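Local coordinates for protein folylpolyglutamate synthase (FolC) (Helicobacter pylori, PDB 6K8C) that probably adds glutamate to dihydropteroate and successive glutamates to reduced folates, spending ATP, in folate biosynthesis, at residues F43-K48 with L128-A133; T61-T66 with L269-R274; L67-Q72 with T253-N258; N73-H78 with D135-V140. All coordinates share one frame; numbering follows the deposited sequence.

Contact 1 (F43-K48 with L128-A133)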
loop_
_atom_site.group_PDB
_atom_site.type_symbol
_atom_site.label_atom_id
_atom_site.label_comp_id
_atom_site.label_asym_id
_atom_site.label_seq_id
_atom_site.Cartn_x
_atom_site.Cartn_y
_atom_site.Cartn_z
ATOM N N PHE A 43 14.519 4.672 -22.344
ATOM C CA PHE A 43 15.771 4.605 -21.601
ATOM C C PHE A 43 15.762 3.409 -20.661
ATOM O O PHE A 43 14.711 2.854 -20.327
ATOM C CB PHE A 43 16.016 5.896 -20.816
ATOM C CG PHE A 43 14.948 6.209 -19.804
ATOM C CD1 PHE A 43 15.033 5.705 -18.512
ATOM C CD2 PHE A 43 13.868 7.008 -20.139
ATOM C CE1 PHE A 43 14.059 5.982 -17.578
ATOM C CE2 PHE A 43 12.886 7.294 -19.207
ATOM C CZ PHE A 43 12.982 6.779 -17.922
ATOM N N GLU A 44 16.965 3.027 -20.233
ATOM C CA GLU A 44 17.173 2.050 -19.174
ATOM C C GLU A 44 17.373 2.844 -17.887
ATOM O O GLU A 44 18.384 3.535 -17.733
ATOM C CB GLU A 44 18.382 1.171 -19.485
ATOM C CG GLU A 44 18.607 -0.006 -18.556
ATOM C CD GLU A 44 18.970 -1.266 -19.326
ATOM O OE1 GLU A 44 19.048 -2.354 -18.714
ATOM O OE2 GLU A 44 19.168 -1.164 -20.556
ATOM N N ILE A 45 16.402 2.764 -16.973
ATOM C CA ILE A 45 16.418 3.620 -15.791
ATOM C C ILE A 45 17.684 3.372 -14.968
ATOM O O ILE A 45 18.116 2.228 -14.771
ATOM C CB ILE A 45 15.138 3.404 -14.959
ATOM C CG1 ILE A 45 15.085 4.385 -13.786
ATOM C CG2 ILE A 45 15.035 1.961 -14.463
ATOM C CD1 ILE A 45 13.682 4.785 -13.372
ATOM N N GLN A 46 18.300 4.460 -14.502
ATOM C CA GLN A 46 19.538 4.360 -13.735
ATOM C C GLN A 46 19.319 4.297 -12.231
ATOM O O GLN A 46 20.215 3.839 -11.510
ATOM C CB GLN A 46 20.458 5.534 -14.065
ATOM C CG GLN A 46 20.473 5.884 -15.542
ATOM C CD GLN A 46 21.342 7.079 -15.847
ATOM O OE1 GLN A 46 20.866 8.098 -16.352
ATOM N NE2 GLN A 46 22.630 6.960 -15.551
ATOM N N ALA A 47 18.157 4.738 -11.749
ATOM C CA ALA A 47 17.854 4.678 -10.327
ATOM C C ALA A 47 17.993 3.258 -9.796
ATOM O O ALA A 47 17.683 2.280 -10.483
ATOM C CB ALA A 47 16.437 5.194 -10.075
ATOM N N LYS A 48 18.476 3.144 -8.565
ATOM C CA LYS A 48 18.496 1.847 -7.911
ATOM C C LYS A 48 17.076 1.487 -7.499
ATOM O O LYS A 48 16.356 2.313 -6.931
ATOM C CB LYS A 48 19.437 1.871 -6.707
ATOM C CG LYS A 48 20.905 2.023 -7.095
ATOM C CD LYS A 48 21.810 2.036 -5.866
ATOM C CE LYS A 48 23.241 2.427 -6.221
ATOM N NZ LYS A 48 23.770 1.641 -7.371
ATOM N N LEU A 128 4.416 4.419 -16.293
ATOM C CA LEU A 128 4.340 5.802 -15.844
ATOM C C LEU A 128 5.290 6.048 -14.675
ATOM O O LEU A 128 5.949 7.094 -14.608
ATOM C CB LEU A 128 2.902 6.152 -15.454
ATOM C CG LEU A 128 1.894 6.364 -16.586
ATOM C CD1 LEU A 128 0.488 6.468 -16.020
ATOM C CD2 LEU A 128 2.251 7.600 -17.401
ATOM N N ALA A 129 5.378 5.094 -13.746
ATOM C CA ALA A 129 6.304 5.238 -12.626
ATOM C C ALA A 129 7.746 5.325 -13.112
ATOM O O ALA A 129 8.518 6.170 -12.643
ATOM C CB ALA A 129 6.133 4.073 -11.645
ATOM N N VAL A 130 8.130 4.458 -14.053
ATOM C CA VAL A 130 9.497 4.484 -14.569
ATOM C C VAL A 130 9.769 5.796 -15.291
ATOM O O VAL A 130 10.856 6.374 -15.164
ATOM C CB VAL A 130 9.751 3.276 -15.486
ATOM C CG1 VAL A 130 11.190 3.307 -16.026
ATOM C CG2 VAL A 130 9.471 1.982 -14.749
ATOM N N MET A 131 8.792 6.289 -16.062
ATOM C CA MET A 131 8.961 7.571 -16.742
ATOM C C MET A 131 9.151 8.697 -15.735
ATOM O O MET A 131 10.034 9.553 -15.889
ATOM C CB MET A 131 7.754 7.857 -17.641
ATOM C CG MET A 131 7.783 7.147 -18.983
ATOM S SD MET A 131 9.087 7.751 -20.082
ATOM C CE MET A 131 8.561 9.443 -20.329
ATOM N N LEU A 132 8.328 8.707 -14.685
ATOM C CA LEU A 132 8.415 9.752 -13.675
ATOM C C LEU A 132 9.707 9.687 -12.876
ATOM O O LEU A 132 10.131 10.714 -12.337
ATOM C CB LEU A 132 7.222 9.659 -12.729
ATOM C CG LEU A 132 5.868 10.005 -13.337
ATOM C CD1 LEU A 132 4.753 9.655 -12.367
ATOM C CD2 LEU A 132 5.819 11.473 -13.711
ATOM N N ALA A 133 10.338 8.514 -12.789
ATOM C CA ALA A 133 11.542 8.322 -11.988
ATOM C C ALA A 133 12.822 8.394 -12.815
ATOM O O ALA A 133 13.884 7.998 -12.324
ATOM C CB ALA A 133 11.475 6.982 -11.251
#
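Packing of the C-terminal turn of helix 121-132 against the loop that leads from helix 28-41 into strand 48-53 brings Phe43 and Ile45 onto Val130, Met131 and Ala133. It belongs to the Mur ligase-type ATP-binding domain, with a P-loop NTPase-like core sheet whose first strand in the chain is 48-53. No hydrogen bond crosses; the contact is apolar and buried.

Phe43 turns one edge of its ring to the helix end. Phe43 CZ lies 3.5 Å from Val130 O, close to the ring plane, while Phe43 CE2 meets Met131 SD at 3.9 Å. That Met-aromatic contact is oblique, the sulfur 5.2 Å from the ring centroid and 70° off the normal. Met131 starts out away from the loop, and bends at chi2 and chi3 leave its sulfur beside the ring. Beyond the two segments, Phe38 of helix 28-41 makes an edge-to-face pair with Phe43, and Lys134 a cation-pi contact.

The CB of Ile45 is directed toward the helix. With CG1 trans to the backbone N (chi1 -175°), its long branch carries Ile45 CD1 to the end of the helix, 3.9 Å from Val130 CG1 and 3.8 Å from Ala133 CB. The same methyl, Ile45 CD1, comes 3.4 Å from Ala133 O.

Contact 2 (T61-T66 with L269-R274)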
loop_
_atom_site.group_PDB
_atom_site.type_symbol
_atom_site.label_atom_id
_atom_site.label_comp_id
_atom_site.label_asym_id
_atom_site.label_seq_id
_atom_site.Cartn_x
_atom_site.Cartn_y
_atom_site.Cartn_z
ATOM N N THR A 61 6.093 0.438 5.033
ATOM C CA THR A 61 7.503 0.070 4.910
ATOM C C THR A 61 8.164 0.823 3.761
ATOM O O THR A 61 9.264 1.368 3.907
ATOM C CB THR A 61 7.648 -1.437 4.696
ATOM O OG1 THR A 61 7.007 -2.145 5.763
ATOM C CG2 THR A 61 9.123 -1.826 4.640
ATOM N N GLY A 62 7.503 0.861 2.605
ATOM C CA GLY A 62 8.077 1.548 1.459
ATOM C C GLY A 62 8.167 3.046 1.655
ATOM O O GLY A 62 9.148 3.678 1.250
ATOM N N ARG A 63 7.146 3.642 2.273
ATOM C CA ARG A 63 7.156 5.091 2.438
ATOM C C ARG A 63 8.160 5.516 3.502
ATOM O O ARG A 63 8.794 6.570 3.373
ATOM C CB ARG A 63 5.749 5.596 2.777
ATOM C CG ARG A 63 5.614 7.130 2.768
ATOM C CD ARG A 63 5.938 7.747 1.400
ATOM N NE ARG A 63 5.066 7.209 0.364
ATOM C CZ ARG A 63 3.835 7.641 0.117
ATOM N NH1 ARG A 63 3.321 8.644 0.816
ATOM N NH2 ARG A 63 3.120 7.070 -0.838
ATOM N N PHE A 64 8.316 4.712 4.561
ATOM C CA PHE A 64 9.348 4.981 5.563
ATOM C C PHE A 64 10.730 4.992 4.924
ATOM O O PHE A 64 11.532 5.904 5.158
ATOM C CB PHE A 64 9.301 3.922 6.673
ATOM C CG PHE A 64 8.444 4.289 7.848
ATOM C CD1 PHE A 64 8.473 5.562 8.384
ATOM C CD2 PHE A 64 7.623 3.336 8.439
ATOM C CE1 PHE A 64 7.686 5.885 9.484
ATOM C CE2 PHE A 64 6.833 3.650 9.537
ATOM C CZ PHE A 64 6.866 4.927 10.059
ATOM N N LEU A 65 11.024 3.975 4.108
ATOM C CA LEU A 65 12.292 3.944 3.386
ATOM C C LEU A 65 12.439 5.163 2.482
ATOM O O LEU A 65 13.502 5.795 2.444
ATOM C CB LEU A 65 12.394 2.653 2.573
ATOM C CG LEU A 65 13.613 2.484 1.660
ATOM C CD1 LEU A 65 14.908 2.535 2.454
ATOM C CD2 LEU A 65 13.522 1.176 0.893
ATOM N N THR A 66 11.375 5.502 1.743
ATOM C CA THR A 66 11.382 6.679 0.875
ATOM C C THR A 66 11.717 7.949 1.657
ATOM O O THR A 66 12.506 8.784 1.199
ATOM C CB THR A 66 10.020 6.824 0.182
ATOM O OG1 THR A 66 9.778 5.685 -0.655
ATOM C CG2 THR A 66 9.966 8.093 -0.683
ATOM N N LEU A 269 5.295 9.990 9.681
ATOM C CA LEU A 269 4.757 9.293 8.521
ATOM C C LEU A 269 3.279 9.607 8.351
ATOM O O LEU A 269 2.491 9.485 9.293
ATOM C CB LEU A 269 4.951 7.781 8.651
ATOM C CG LEU A 269 4.236 6.980 7.556
ATOM C CD1 LEU A 269 4.827 7.311 6.190
ATOM C CD2 LEU A 269 4.285 5.479 7.816
ATOM N N ASN A 270 2.907 10.006 7.142
ATOM C CA ASN A 270 1.519 10.235 6.777
ATOM C C ASN A 270 1.255 9.534 5.455
ATOM O O ASN A 270 1.984 9.747 4.481
ATOM C CB ASN A 270 1.211 11.731 6.662
ATOM C CG ASN A 270 -0.149 11.999 6.050
ATOM O OD1 ASN A 270 -0.281 12.125 4.835
ATOM N ND2 ASN A 270 -1.171 12.092 6.895
ATOM N N LEU A 271 0.235 8.685 5.429
ATOM C CA LEU A 271 -0.200 8.025 4.210
ATOM C C LEU A 271 -1.639 8.411 3.929
ATOM O O LEU A 271 -2.470 8.449 4.841
ATOM C CB LEU A 271 -0.088 6.504 4.311
ATOM C CG LEU A 271 1.311 5.898 4.323
ATOM C CD1 LEU A 271 1.215 4.384 4.472
ATOM C CD2 LEU A 271 2.063 6.286 3.057
ATOM N N ILE A 272 -1.925 8.713 2.661
ATOM C CA ILE A 272 -3.288 9.045 2.272
ATOM C C ILE A 272 -4.189 7.842 2.513
ATOM O O ILE A 272 -3.841 6.701 2.188
ATOM C CB ILE A 272 -3.322 9.503 0.804
ATOM C CG1 ILE A 272 -2.671 10.884 0.670
ATOM C CG2 ILE A 272 -4.749 9.526 0.274
ATOM C CD1 ILE A 272 -2.204 11.219 -0.742
ATOM N N GLY A 273 -5.355 8.094 3.099
ATOM C CA GLY A 273 -6.293 7.028 3.370
ATOM C C GLY A 273 -6.019 6.246 4.631
ATOM O O GLY A 273 -6.682 5.232 4.866
ATOM N N ARG A 274 -5.057 6.675 5.442
ATOM C CA ARG A 274 -4.761 6.060 6.731
ATOM C C ARG A 274 -5.002 7.105 7.807
ATOM O O ARG A 274 -4.300 8.121 7.849
ATOM C CB ARG A 274 -3.316 5.551 6.793
ATOM C CG ARG A 274 -3.088 4.201 6.131
ATOM C CD ARG A 274 -3.076 4.316 4.615
ATOM N NE ARG A 274 -2.478 3.143 3.989
ATOM C CZ ARG A 274 -2.140 3.070 2.705
ATOM N NH1 ARG A 274 -2.343 4.105 1.903
ATOM N NH2 ARG A 274 -1.598 1.959 2.225
HETATM O O HOH W 1 0.378 9.235 0.662
HETATM O O HOH W 2 4.091 10.494 3.012
#
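Arg63 is the first residue of helix segment 61-66 to meet the incoming loop, and both its aliphatic part and its guanidinium take part. Arg63 CG is 3.5 Å from Leu269 CD1, the two side chains crossing at about a right angle. The chain then bends at chi2 (60°) and chi3 (58°), folding the guanidinium back over Leu271, whose CD2 sits over one face, offset toward the rim and 3.5 Å from Arg63 NH1.

At the guanidinium edge two waters lie in plane, and both accept from NH1. Water 1, 3.0 Å from Arg63 NH1, also takes the N-H of Ile272; water 2 donates to Asn270 O at 2.7 Å. The loop backbone is thus joined to the arginine through solvent, while Arg63 NE is hydrogen-bonded to His78 ND1 of strand 76-79, and Phe92 makes a cation-pi contact with the same arginine.

Helix 58-70 belongs to the P-loop NTPase-like ATP-binding domain of the Mur ligase fold, and 269-274 is part of the connection running on to strand 276-279 of the C-terminal domain.

One residue further, Phe64 turns a ring face to Leu269 in a CH-pi contact: Leu269 CD2 lies 3.7 Å from the Phe64 ring centroid, 20° off the normal. Leu269 CB closes on the ring rim, 3.4 Å from Phe64 CE1. Phe64 also packs against Leu244 and Ala247 of helix 241-254.

Contact 3 (L67-Q72 with T253-N258)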
loop_
_atom_site.group_PDB
_atom_site.type_symbol
_atom_site.label_atom_id
_atom_site.label_comp_id
_atom_site.label_asym_id
_atom_site.label_seq_id
_atom_site.Cartn_x
_atom_site.Cartn_y
_atom_site.Cartn_z
ATOM N N LEU A 67 11.109 8.115 2.837
ATOM C CA LEU A 67 11.358 9.313 3.637
ATOM C C LEU A 67 12.796 9.357 4.139
ATOM O O LEU A 67 13.424 10.424 4.139
ATOM C CB LEU A 67 10.382 9.385 4.813
ATOM C CG LEU A 67 8.911 9.565 4.424
ATOM C CD1 LEU A 67 8.009 9.555 5.658
ATOM C CD2 LEU A 67 8.709 10.836 3.588
ATOM N N LEU A 68 13.335 8.215 4.571
ATOM C CA LEU A 68 14.720 8.183 5.034
ATOM C C LEU A 68 15.681 8.549 3.908
ATOM O O LEU A 68 16.621 9.324 4.106
ATOM C CB LEU A 68 15.056 6.801 5.601
ATOM C CG LEU A 68 14.361 6.397 6.899
ATOM C CD1 LEU A 68 14.420 4.890 7.085
ATOM C CD2 LEU A 68 14.973 7.122 8.093
ATOM N N LEU A 69 15.462 7.990 2.715
ATOM C CA LEU A 69 16.331 8.303 1.585
ATOM C C LEU A 69 16.222 9.774 1.201
ATOM O O LEU A 69 17.238 10.436 0.950
ATOM C CB LEU A 69 15.983 7.403 0.396
ATOM C CG LEU A 69 16.272 5.917 0.619
ATOM C CD1 LEU A 69 15.617 5.052 -0.454
ATOM C CD2 LEU A 69 17.769 5.677 0.659
ATOM N N ALA A 70 14.997 10.306 1.163
ATOM C CA ALA A 70 14.806 11.719 0.849
ATOM C C ALA A 70 15.504 12.617 1.860
ATOM O O ALA A 70 15.984 13.697 1.498
ATOM C CB ALA A 70 13.312 12.047 0.788
ATOM N N ASP A 71 15.578 12.184 3.122
ATOM C CA ASP A 71 16.277 12.946 4.154
ATOM C C ASP A 71 17.783 12.998 3.926
ATOM O O ASP A 71 18.459 13.830 4.540
ATOM C CB ASP A 71 15.993 12.352 5.533
ATOM C CG ASP A 71 14.914 13.105 6.280
ATOM O OD1 ASP A 71 14.426 14.122 5.746
ATOM O OD2 ASP A 71 14.552 12.679 7.398
ATOM N N GLN A 72 18.324 12.120 3.084
ATOM C CA GLN A 72 19.717 12.193 2.670
ATOM C C GLN A 72 19.894 12.949 1.363
ATOM O O GLN A 72 20.933 12.804 0.711
ATOM C CB GLN A 72 20.308 10.788 2.550
ATOM C CG GLN A 72 20.277 10.020 3.850
ATOM C CD GLN A 72 21.051 10.730 4.948
ATOM O OE1 GLN A 72 22.108 11.307 4.701
ATOM N NE2 GLN A 72 20.521 10.697 6.164
ATOM N N THR A 253 21.213 -1.007 4.493
ATOM C CA THR A 253 21.782 -1.918 3.502
ATOM C C THR A 253 22.122 -1.180 2.215
ATOM O O THR A 253 23.138 -1.474 1.572
ATOM C CB THR A 253 20.811 -3.069 3.222
ATOM O OG1 THR A 253 20.529 -3.763 4.443
ATOM C CG2 THR A 253 21.408 -4.064 2.228
ATOM N N LEU A 254 21.288 -0.211 1.829
ATOM C CA LEU A 254 21.581 0.596 0.653
ATOM C C LEU A 254 22.742 1.550 0.901
ATOM O O LEU A 254 23.518 1.826 -0.018
ATOM C CB LEU A 254 20.338 1.383 0.235
ATOM C CG LEU A 254 19.118 0.560 -0.201
ATOM C CD1 LEU A 254 17.860 1.420 -0.165
ATOM C CD2 LEU A 254 19.336 -0.023 -1.593
ATOM N N LEU A 255 22.883 2.057 2.125
ATOM C CA LEU A 255 23.861 3.098 2.446
ATOM C C LEU A 255 24.676 2.654 3.651
ATOM O O LEU A 255 24.555 3.219 4.746
ATOM C CB LEU A 255 23.165 4.437 2.703
ATOM C CG LEU A 255 22.369 5.032 1.536
ATOM C CD1 LEU A 255 21.467 6.164 2.019
ATOM C CD2 LEU A 255 23.295 5.532 0.433
ATOM N N PRO A 256 25.530 1.638 3.483
ATOM C CA PRO A 256 26.244 1.082 4.642
ATOM C C PRO A 256 27.253 2.033 5.255
ATOM O O PRO A 256 27.687 1.792 6.387
ATOM C CB PRO A 256 26.932 -0.164 4.071
ATOM C CG PRO A 256 27.089 0.128 2.624
ATOM C CD PRO A 256 25.908 0.972 2.225
ATOM N N CYS A 257 27.634 3.101 4.560
ATOM C CA CYS A 257 28.591 4.055 5.100
ATOM C C CYS A 257 27.929 5.197 5.858
ATOM O O CYS A 257 28.634 5.984 6.500
ATOM C CB CYS A 257 29.465 4.612 3.972
ATOM S SG CYS A 257 30.274 3.311 3.012
ATOM N N ASN A 258 26.603 5.305 5.811
ATOM C CA ASN A 258 25.897 6.326 6.575
ATOM C C ASN A 258 25.836 5.915 8.041
ATOM O O ASN A 258 25.292 4.855 8.376
ATOM C CB ASN A 258 24.491 6.540 6.017
ATOM C CG ASN A 258 23.819 7.766 6.597
ATOM O OD1 ASN A 258 23.523 7.815 7.787
ATOM N ND2 ASN A 258 23.576 8.765 5.756
#
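Leu69 meets Leu254 and Leu255 in a small surface contact of side chains, where the C-terminal end of helix 58-70 comes beside the end of helix 241-254 and the turn that follows it. The backbones stay well apart: the closest pairing, Leu69 CA to Leu255 CA, spans 9.2 Å, and the gap is bridged by side chains alone.

Leu69 offers both methyls, one to each neighbour. Leu69 CD2 approaches Leu255 CD1 at 4.0 Å, and Leu69 CD1 lies 4.3 Å from Leu254 CD1. These are ordinary to slightly long van der Waals distances, in keeping with a modest apolar patch. Leu255, the first residue to leave helical geometry, still aims its side chain at the neighbouring helix, and Leu255 CD1 also lies 4.4 Å from Gln72 CG.

A polar pair sits next to the leucines. Gln72 and Asn258 come from opposite directions, and Gln72 OE1 is 3.1 Å from Asn258 ND2. Their amide planes stand 81° apart, nearly perpendicular. Gln72 bends at chi2 (-59°), which turns its amide toward the asparagine. Asn258 closes a type I beta turn from Leu255, with Asn258 N bonded to Leu255 O, and its OD1 accepts from the backbone N of Gln260.

Around this patch, Phe251 of helix 241-254 touches both Leu69 and Gln72, and Val262 of the following loop also reaches Gln72. Tyr138 of strand 138-142 packs against Leu69 and Leu255, placing the two helix ends beside the start of that core strand, with Phe74 lying against Leu255 as well.

Contact 4 (N73-H78 with D135-V140)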
loop_
_atom_site.group_PDB
_atom_site.type_symbol
_atom_site.label_atom_id
_atom_site.label_comp_id
_atom_site.label_asym_id
_atom_site.label_seq_id
_atom_site.Cartn_x
_atom_site.Cartn_y
_atom_site.Cartn_z
ATOM N N ASN A 73 18.895 13.741 0.971
ATOM C CA ASN A 73 18.933 14.544 -0.252
ATOM C C ASN A 73 19.008 13.665 -1.499
ATOM O O ASN A 73 19.661 14.010 -2.485
ATOM C CB ASN A 73 20.085 15.554 -0.223
ATOM C CG ASN A 73 19.848 16.733 -1.144
ATOM O OD1 ASN A 73 18.705 17.085 -1.442
ATOM N ND2 ASN A 73 20.929 17.349 -1.606
ATOM N N PHE A 74 18.333 12.521 -1.463
ATOM C CA PHE A 74 18.196 11.677 -2.640
ATOM C C PHE A 74 16.830 11.896 -3.276
ATOM O O PHE A 74 15.837 12.154 -2.590
ATOM C CB PHE A 74 18.370 10.195 -2.299
ATOM C CG PHE A 74 19.791 9.796 -2.029
ATOM C CD1 PHE A 74 20.768 9.956 -2.999
ATOM C CD2 PHE A 74 20.148 9.249 -0.809
ATOM C CE1 PHE A 74 22.078 9.585 -2.752
ATOM C CE2 PHE A 74 21.453 8.875 -0.554
ATOM C CZ PHE A 74 22.421 9.043 -1.523
ATOM N N LYS A 75 16.794 11.796 -4.600
ATOM C CA LYS A 75 15.546 11.854 -5.347
ATOM C C LYS A 75 14.955 10.451 -5.408
ATOM O O LYS A 75 15.621 9.513 -5.857
ATOM C CB LYS A 75 15.780 12.414 -6.751
ATOM C CG LYS A 75 16.112 13.897 -6.765
ATOM C CD LYS A 75 16.026 14.469 -8.176
ATOM C CE LYS A 75 17.296 15.216 -8.559
ATOM N NZ LYS A 75 17.715 14.918 -9.960
ATOM N N VAL A 76 13.717 10.304 -4.941
ATOM C CA VAL A 76 13.084 8.998 -4.801
ATOM C C VAL A 76 11.654 9.070 -5.321
ATOM O O VAL A 76 10.923 10.022 -5.030
ATOM C CB VAL A 76 13.082 8.520 -3.329
ATOM C CG1 VAL A 76 12.566 7.085 -3.232
ATOM C CG2 VAL A 76 14.469 8.638 -2.717
ATOM N N LEU A 77 11.242 8.044 -6.058
ATOM C CA LEU A 77 9.843 7.844 -6.401
ATOM C C LEU A 77 9.338 6.581 -5.722
ATOM O O LEU A 77 9.956 5.518 -5.843
ATOM C CB LEU A 77 9.637 7.732 -7.913
ATOM C CG LEU A 77 8.150 7.752 -8.289
ATOM C CD1 LEU A 77 7.963 8.540 -9.569
ATOM C CD2 LEU A 77 7.563 6.351 -8.434
ATOM N N HIS A 78 8.208 6.699 -5.031
ATOM C CA HIS A 78 7.558 5.573 -4.378
ATOM C C HIS A 78 6.284 5.242 -5.143
ATOM O O HIS A 78 5.353 6.054 -5.190
ATOM C CB HIS A 78 7.243 5.887 -2.916
ATOM C CG HIS A 78 6.689 4.725 -2.157
ATOM N ND1 HIS A 78 5.951 4.871 -1.002
ATOM C CD2 HIS A 78 6.775 3.393 -2.382
ATOM C CE1 HIS A 78 5.613 3.679 -0.543
ATOM N NE2 HIS A 78 6.100 2.765 -1.361
ATOM N N ASP A 135 14.983 10.589 -13.539
ATOM C CA ASP A 135 16.115 11.269 -12.922
ATOM C C ASP A 135 16.175 11.061 -11.413
ATOM O O ASP A 135 16.772 11.876 -10.701
ATOM C CB ASP A 135 16.079 12.763 -13.240
ATOM C CG ASP A 135 16.145 13.038 -14.728
ATOM O OD1 ASP A 135 17.044 12.483 -15.392
ATOM O OD2 ASP A 135 15.292 13.799 -15.228
ATOM N N CYS A 136 15.576 9.987 -10.909
ATOM C CA CYS A 136 15.604 9.698 -9.484
ATOM C C CYS A 136 16.846 8.898 -9.120
ATOM O O CYS A 136 17.423 8.186 -9.947
ATOM C CB CYS A 136 14.353 8.925 -9.061
ATOM S SG CYS A 136 12.896 9.948 -8.925
ATOM N N ASP A 137 17.255 9.022 -7.857
ATOM C CA ASP A 137 18.322 8.173 -7.350
ATOM C C ASP A 137 17.808 6.794 -6.962
ATOM O O ASP A 137 18.533 5.802 -7.100
ATOM C CB ASP A 137 18.992 8.842 -6.148
ATOM C CG ASP A 137 19.577 10.194 -6.492
ATOM O OD1 ASP A 137 20.513 10.232 -7.312
ATOM O OD2 ASP A 137 19.095 11.213 -5.959
ATOM N N TYR A 138 16.572 6.714 -6.476
ATOM C CA TYR A 138 15.999 5.462 -6.009
ATOM C C TYR A 138 14.556 5.371 -6.474
ATOM O O TYR A 138 13.841 6.376 -6.518
ATOM C CB TYR A 138 16.060 5.341 -4.476
ATOM C CG TYR A 138 17.471 5.218 -3.946
ATOM C CD1 TYR A 138 18.078 3.976 -3.809
ATOM C CD2 TYR A 138 18.200 6.349 -3.592
ATOM C CE1 TYR A 138 19.375 3.863 -3.331
ATOM C CE2 TYR A 138 19.491 6.247 -3.121
ATOM C CZ TYR A 138 20.076 5.004 -2.992
ATOM O OH TYR A 138 21.368 4.900 -2.515
ATOM N N LEU A 139 14.142 4.158 -6.820
ATOM C CA LEU A 139 12.762 3.859 -7.180
ATOM C C LEU A 139 12.283 2.757 -6.245
ATOM O O LEU A 139 12.780 1.626 -6.306
ATOM C CB LEU A 139 12.657 3.437 -8.643
ATOM C CG LEU A 139 11.292 2.917 -9.100
ATOM C CD1 LEU A 139 10.219 3.971 -8.881
ATOM C CD2 LEU A 139 11.345 2.485 -10.559
ATOM N N VAL A 140 11.360 3.099 -5.350
ATOM C CA VAL A 140 10.773 2.145 -4.414
ATOM C C VAL A 140 9.490 1.639 -5.061
ATOM O O VAL A 140 8.508 2.376 -5.178
ATOM C CB VAL A 140 10.513 2.770 -3.036
ATOM C CG1 VAL A 140 10.000 1.706 -2.057
ATOM C CG2 VAL A 140 11.798 3.389 -2.479
#
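Val76, Leu77 and His78 run parallel to Tyr138, Leu139 and Val140, and here the packing is tight. Leu77 N donates to Tyr138 O (3.1 Å) and Leu77 O accepts from Val140 N (2.8 Å). Leu77 and Leu139 lie side by side on one face, Leu77 CD2 to Leu139 CD1 at 3.6 Å. Val76 and Val140 meet on the other face, under helix 58-70, whose Thr66 and Leu69 lie on Val76.

These are neighbouring parallel strands of the P-loop NTPase-like core sheet, with 48-53 beyond 138-142. The long link from 76-79 to 138-142 ends in helix 121-132, which packs on the Leu77 side.

Toward the start of the strands the pairing becomes irregular and more open. Lys75 O takes both Asp137 N and Tyr138 N, while Lys75 N gives a nearly straight bond (171°) to Asp137 OD2 at 2.7 Å, on the anti lone pair of that oxygen. The same OD2 lies at the edge of the Phe74 ring, whose face receives the edge of Tyr138, a T-shaped pair with centroids 5.2 Å apart and planes at 78°. On the solvent side, Lys75 stretches its bent chain alongside the loop, and Lys75 NZ reaches Asp135 O at 3.3 Å.

In the fold
Contacts 1 and 2 are buried, contact 4 is partly so, and contact 3 lies at the surface. Helix 58-70 serves both contacts 2 and 3: its middle takes the loop leading to the C-terminal domain through waters and a CH-pi contact, its end only leucines and an amide pair. Contact 4 alone is built on backbone hydrogen bonds, as befits core strands. It joins contact 1 through strand 48-53, where Lys48 bonds to Asp137 and Leu139, and contact 2 through Arg63 and His78. Phe74 and Tyr138 of contact 4 meet Leu255 of contact 3. Contact 1 has no hydrogen bond across it, and its helix packs on the sheet face opposite helix 58-70.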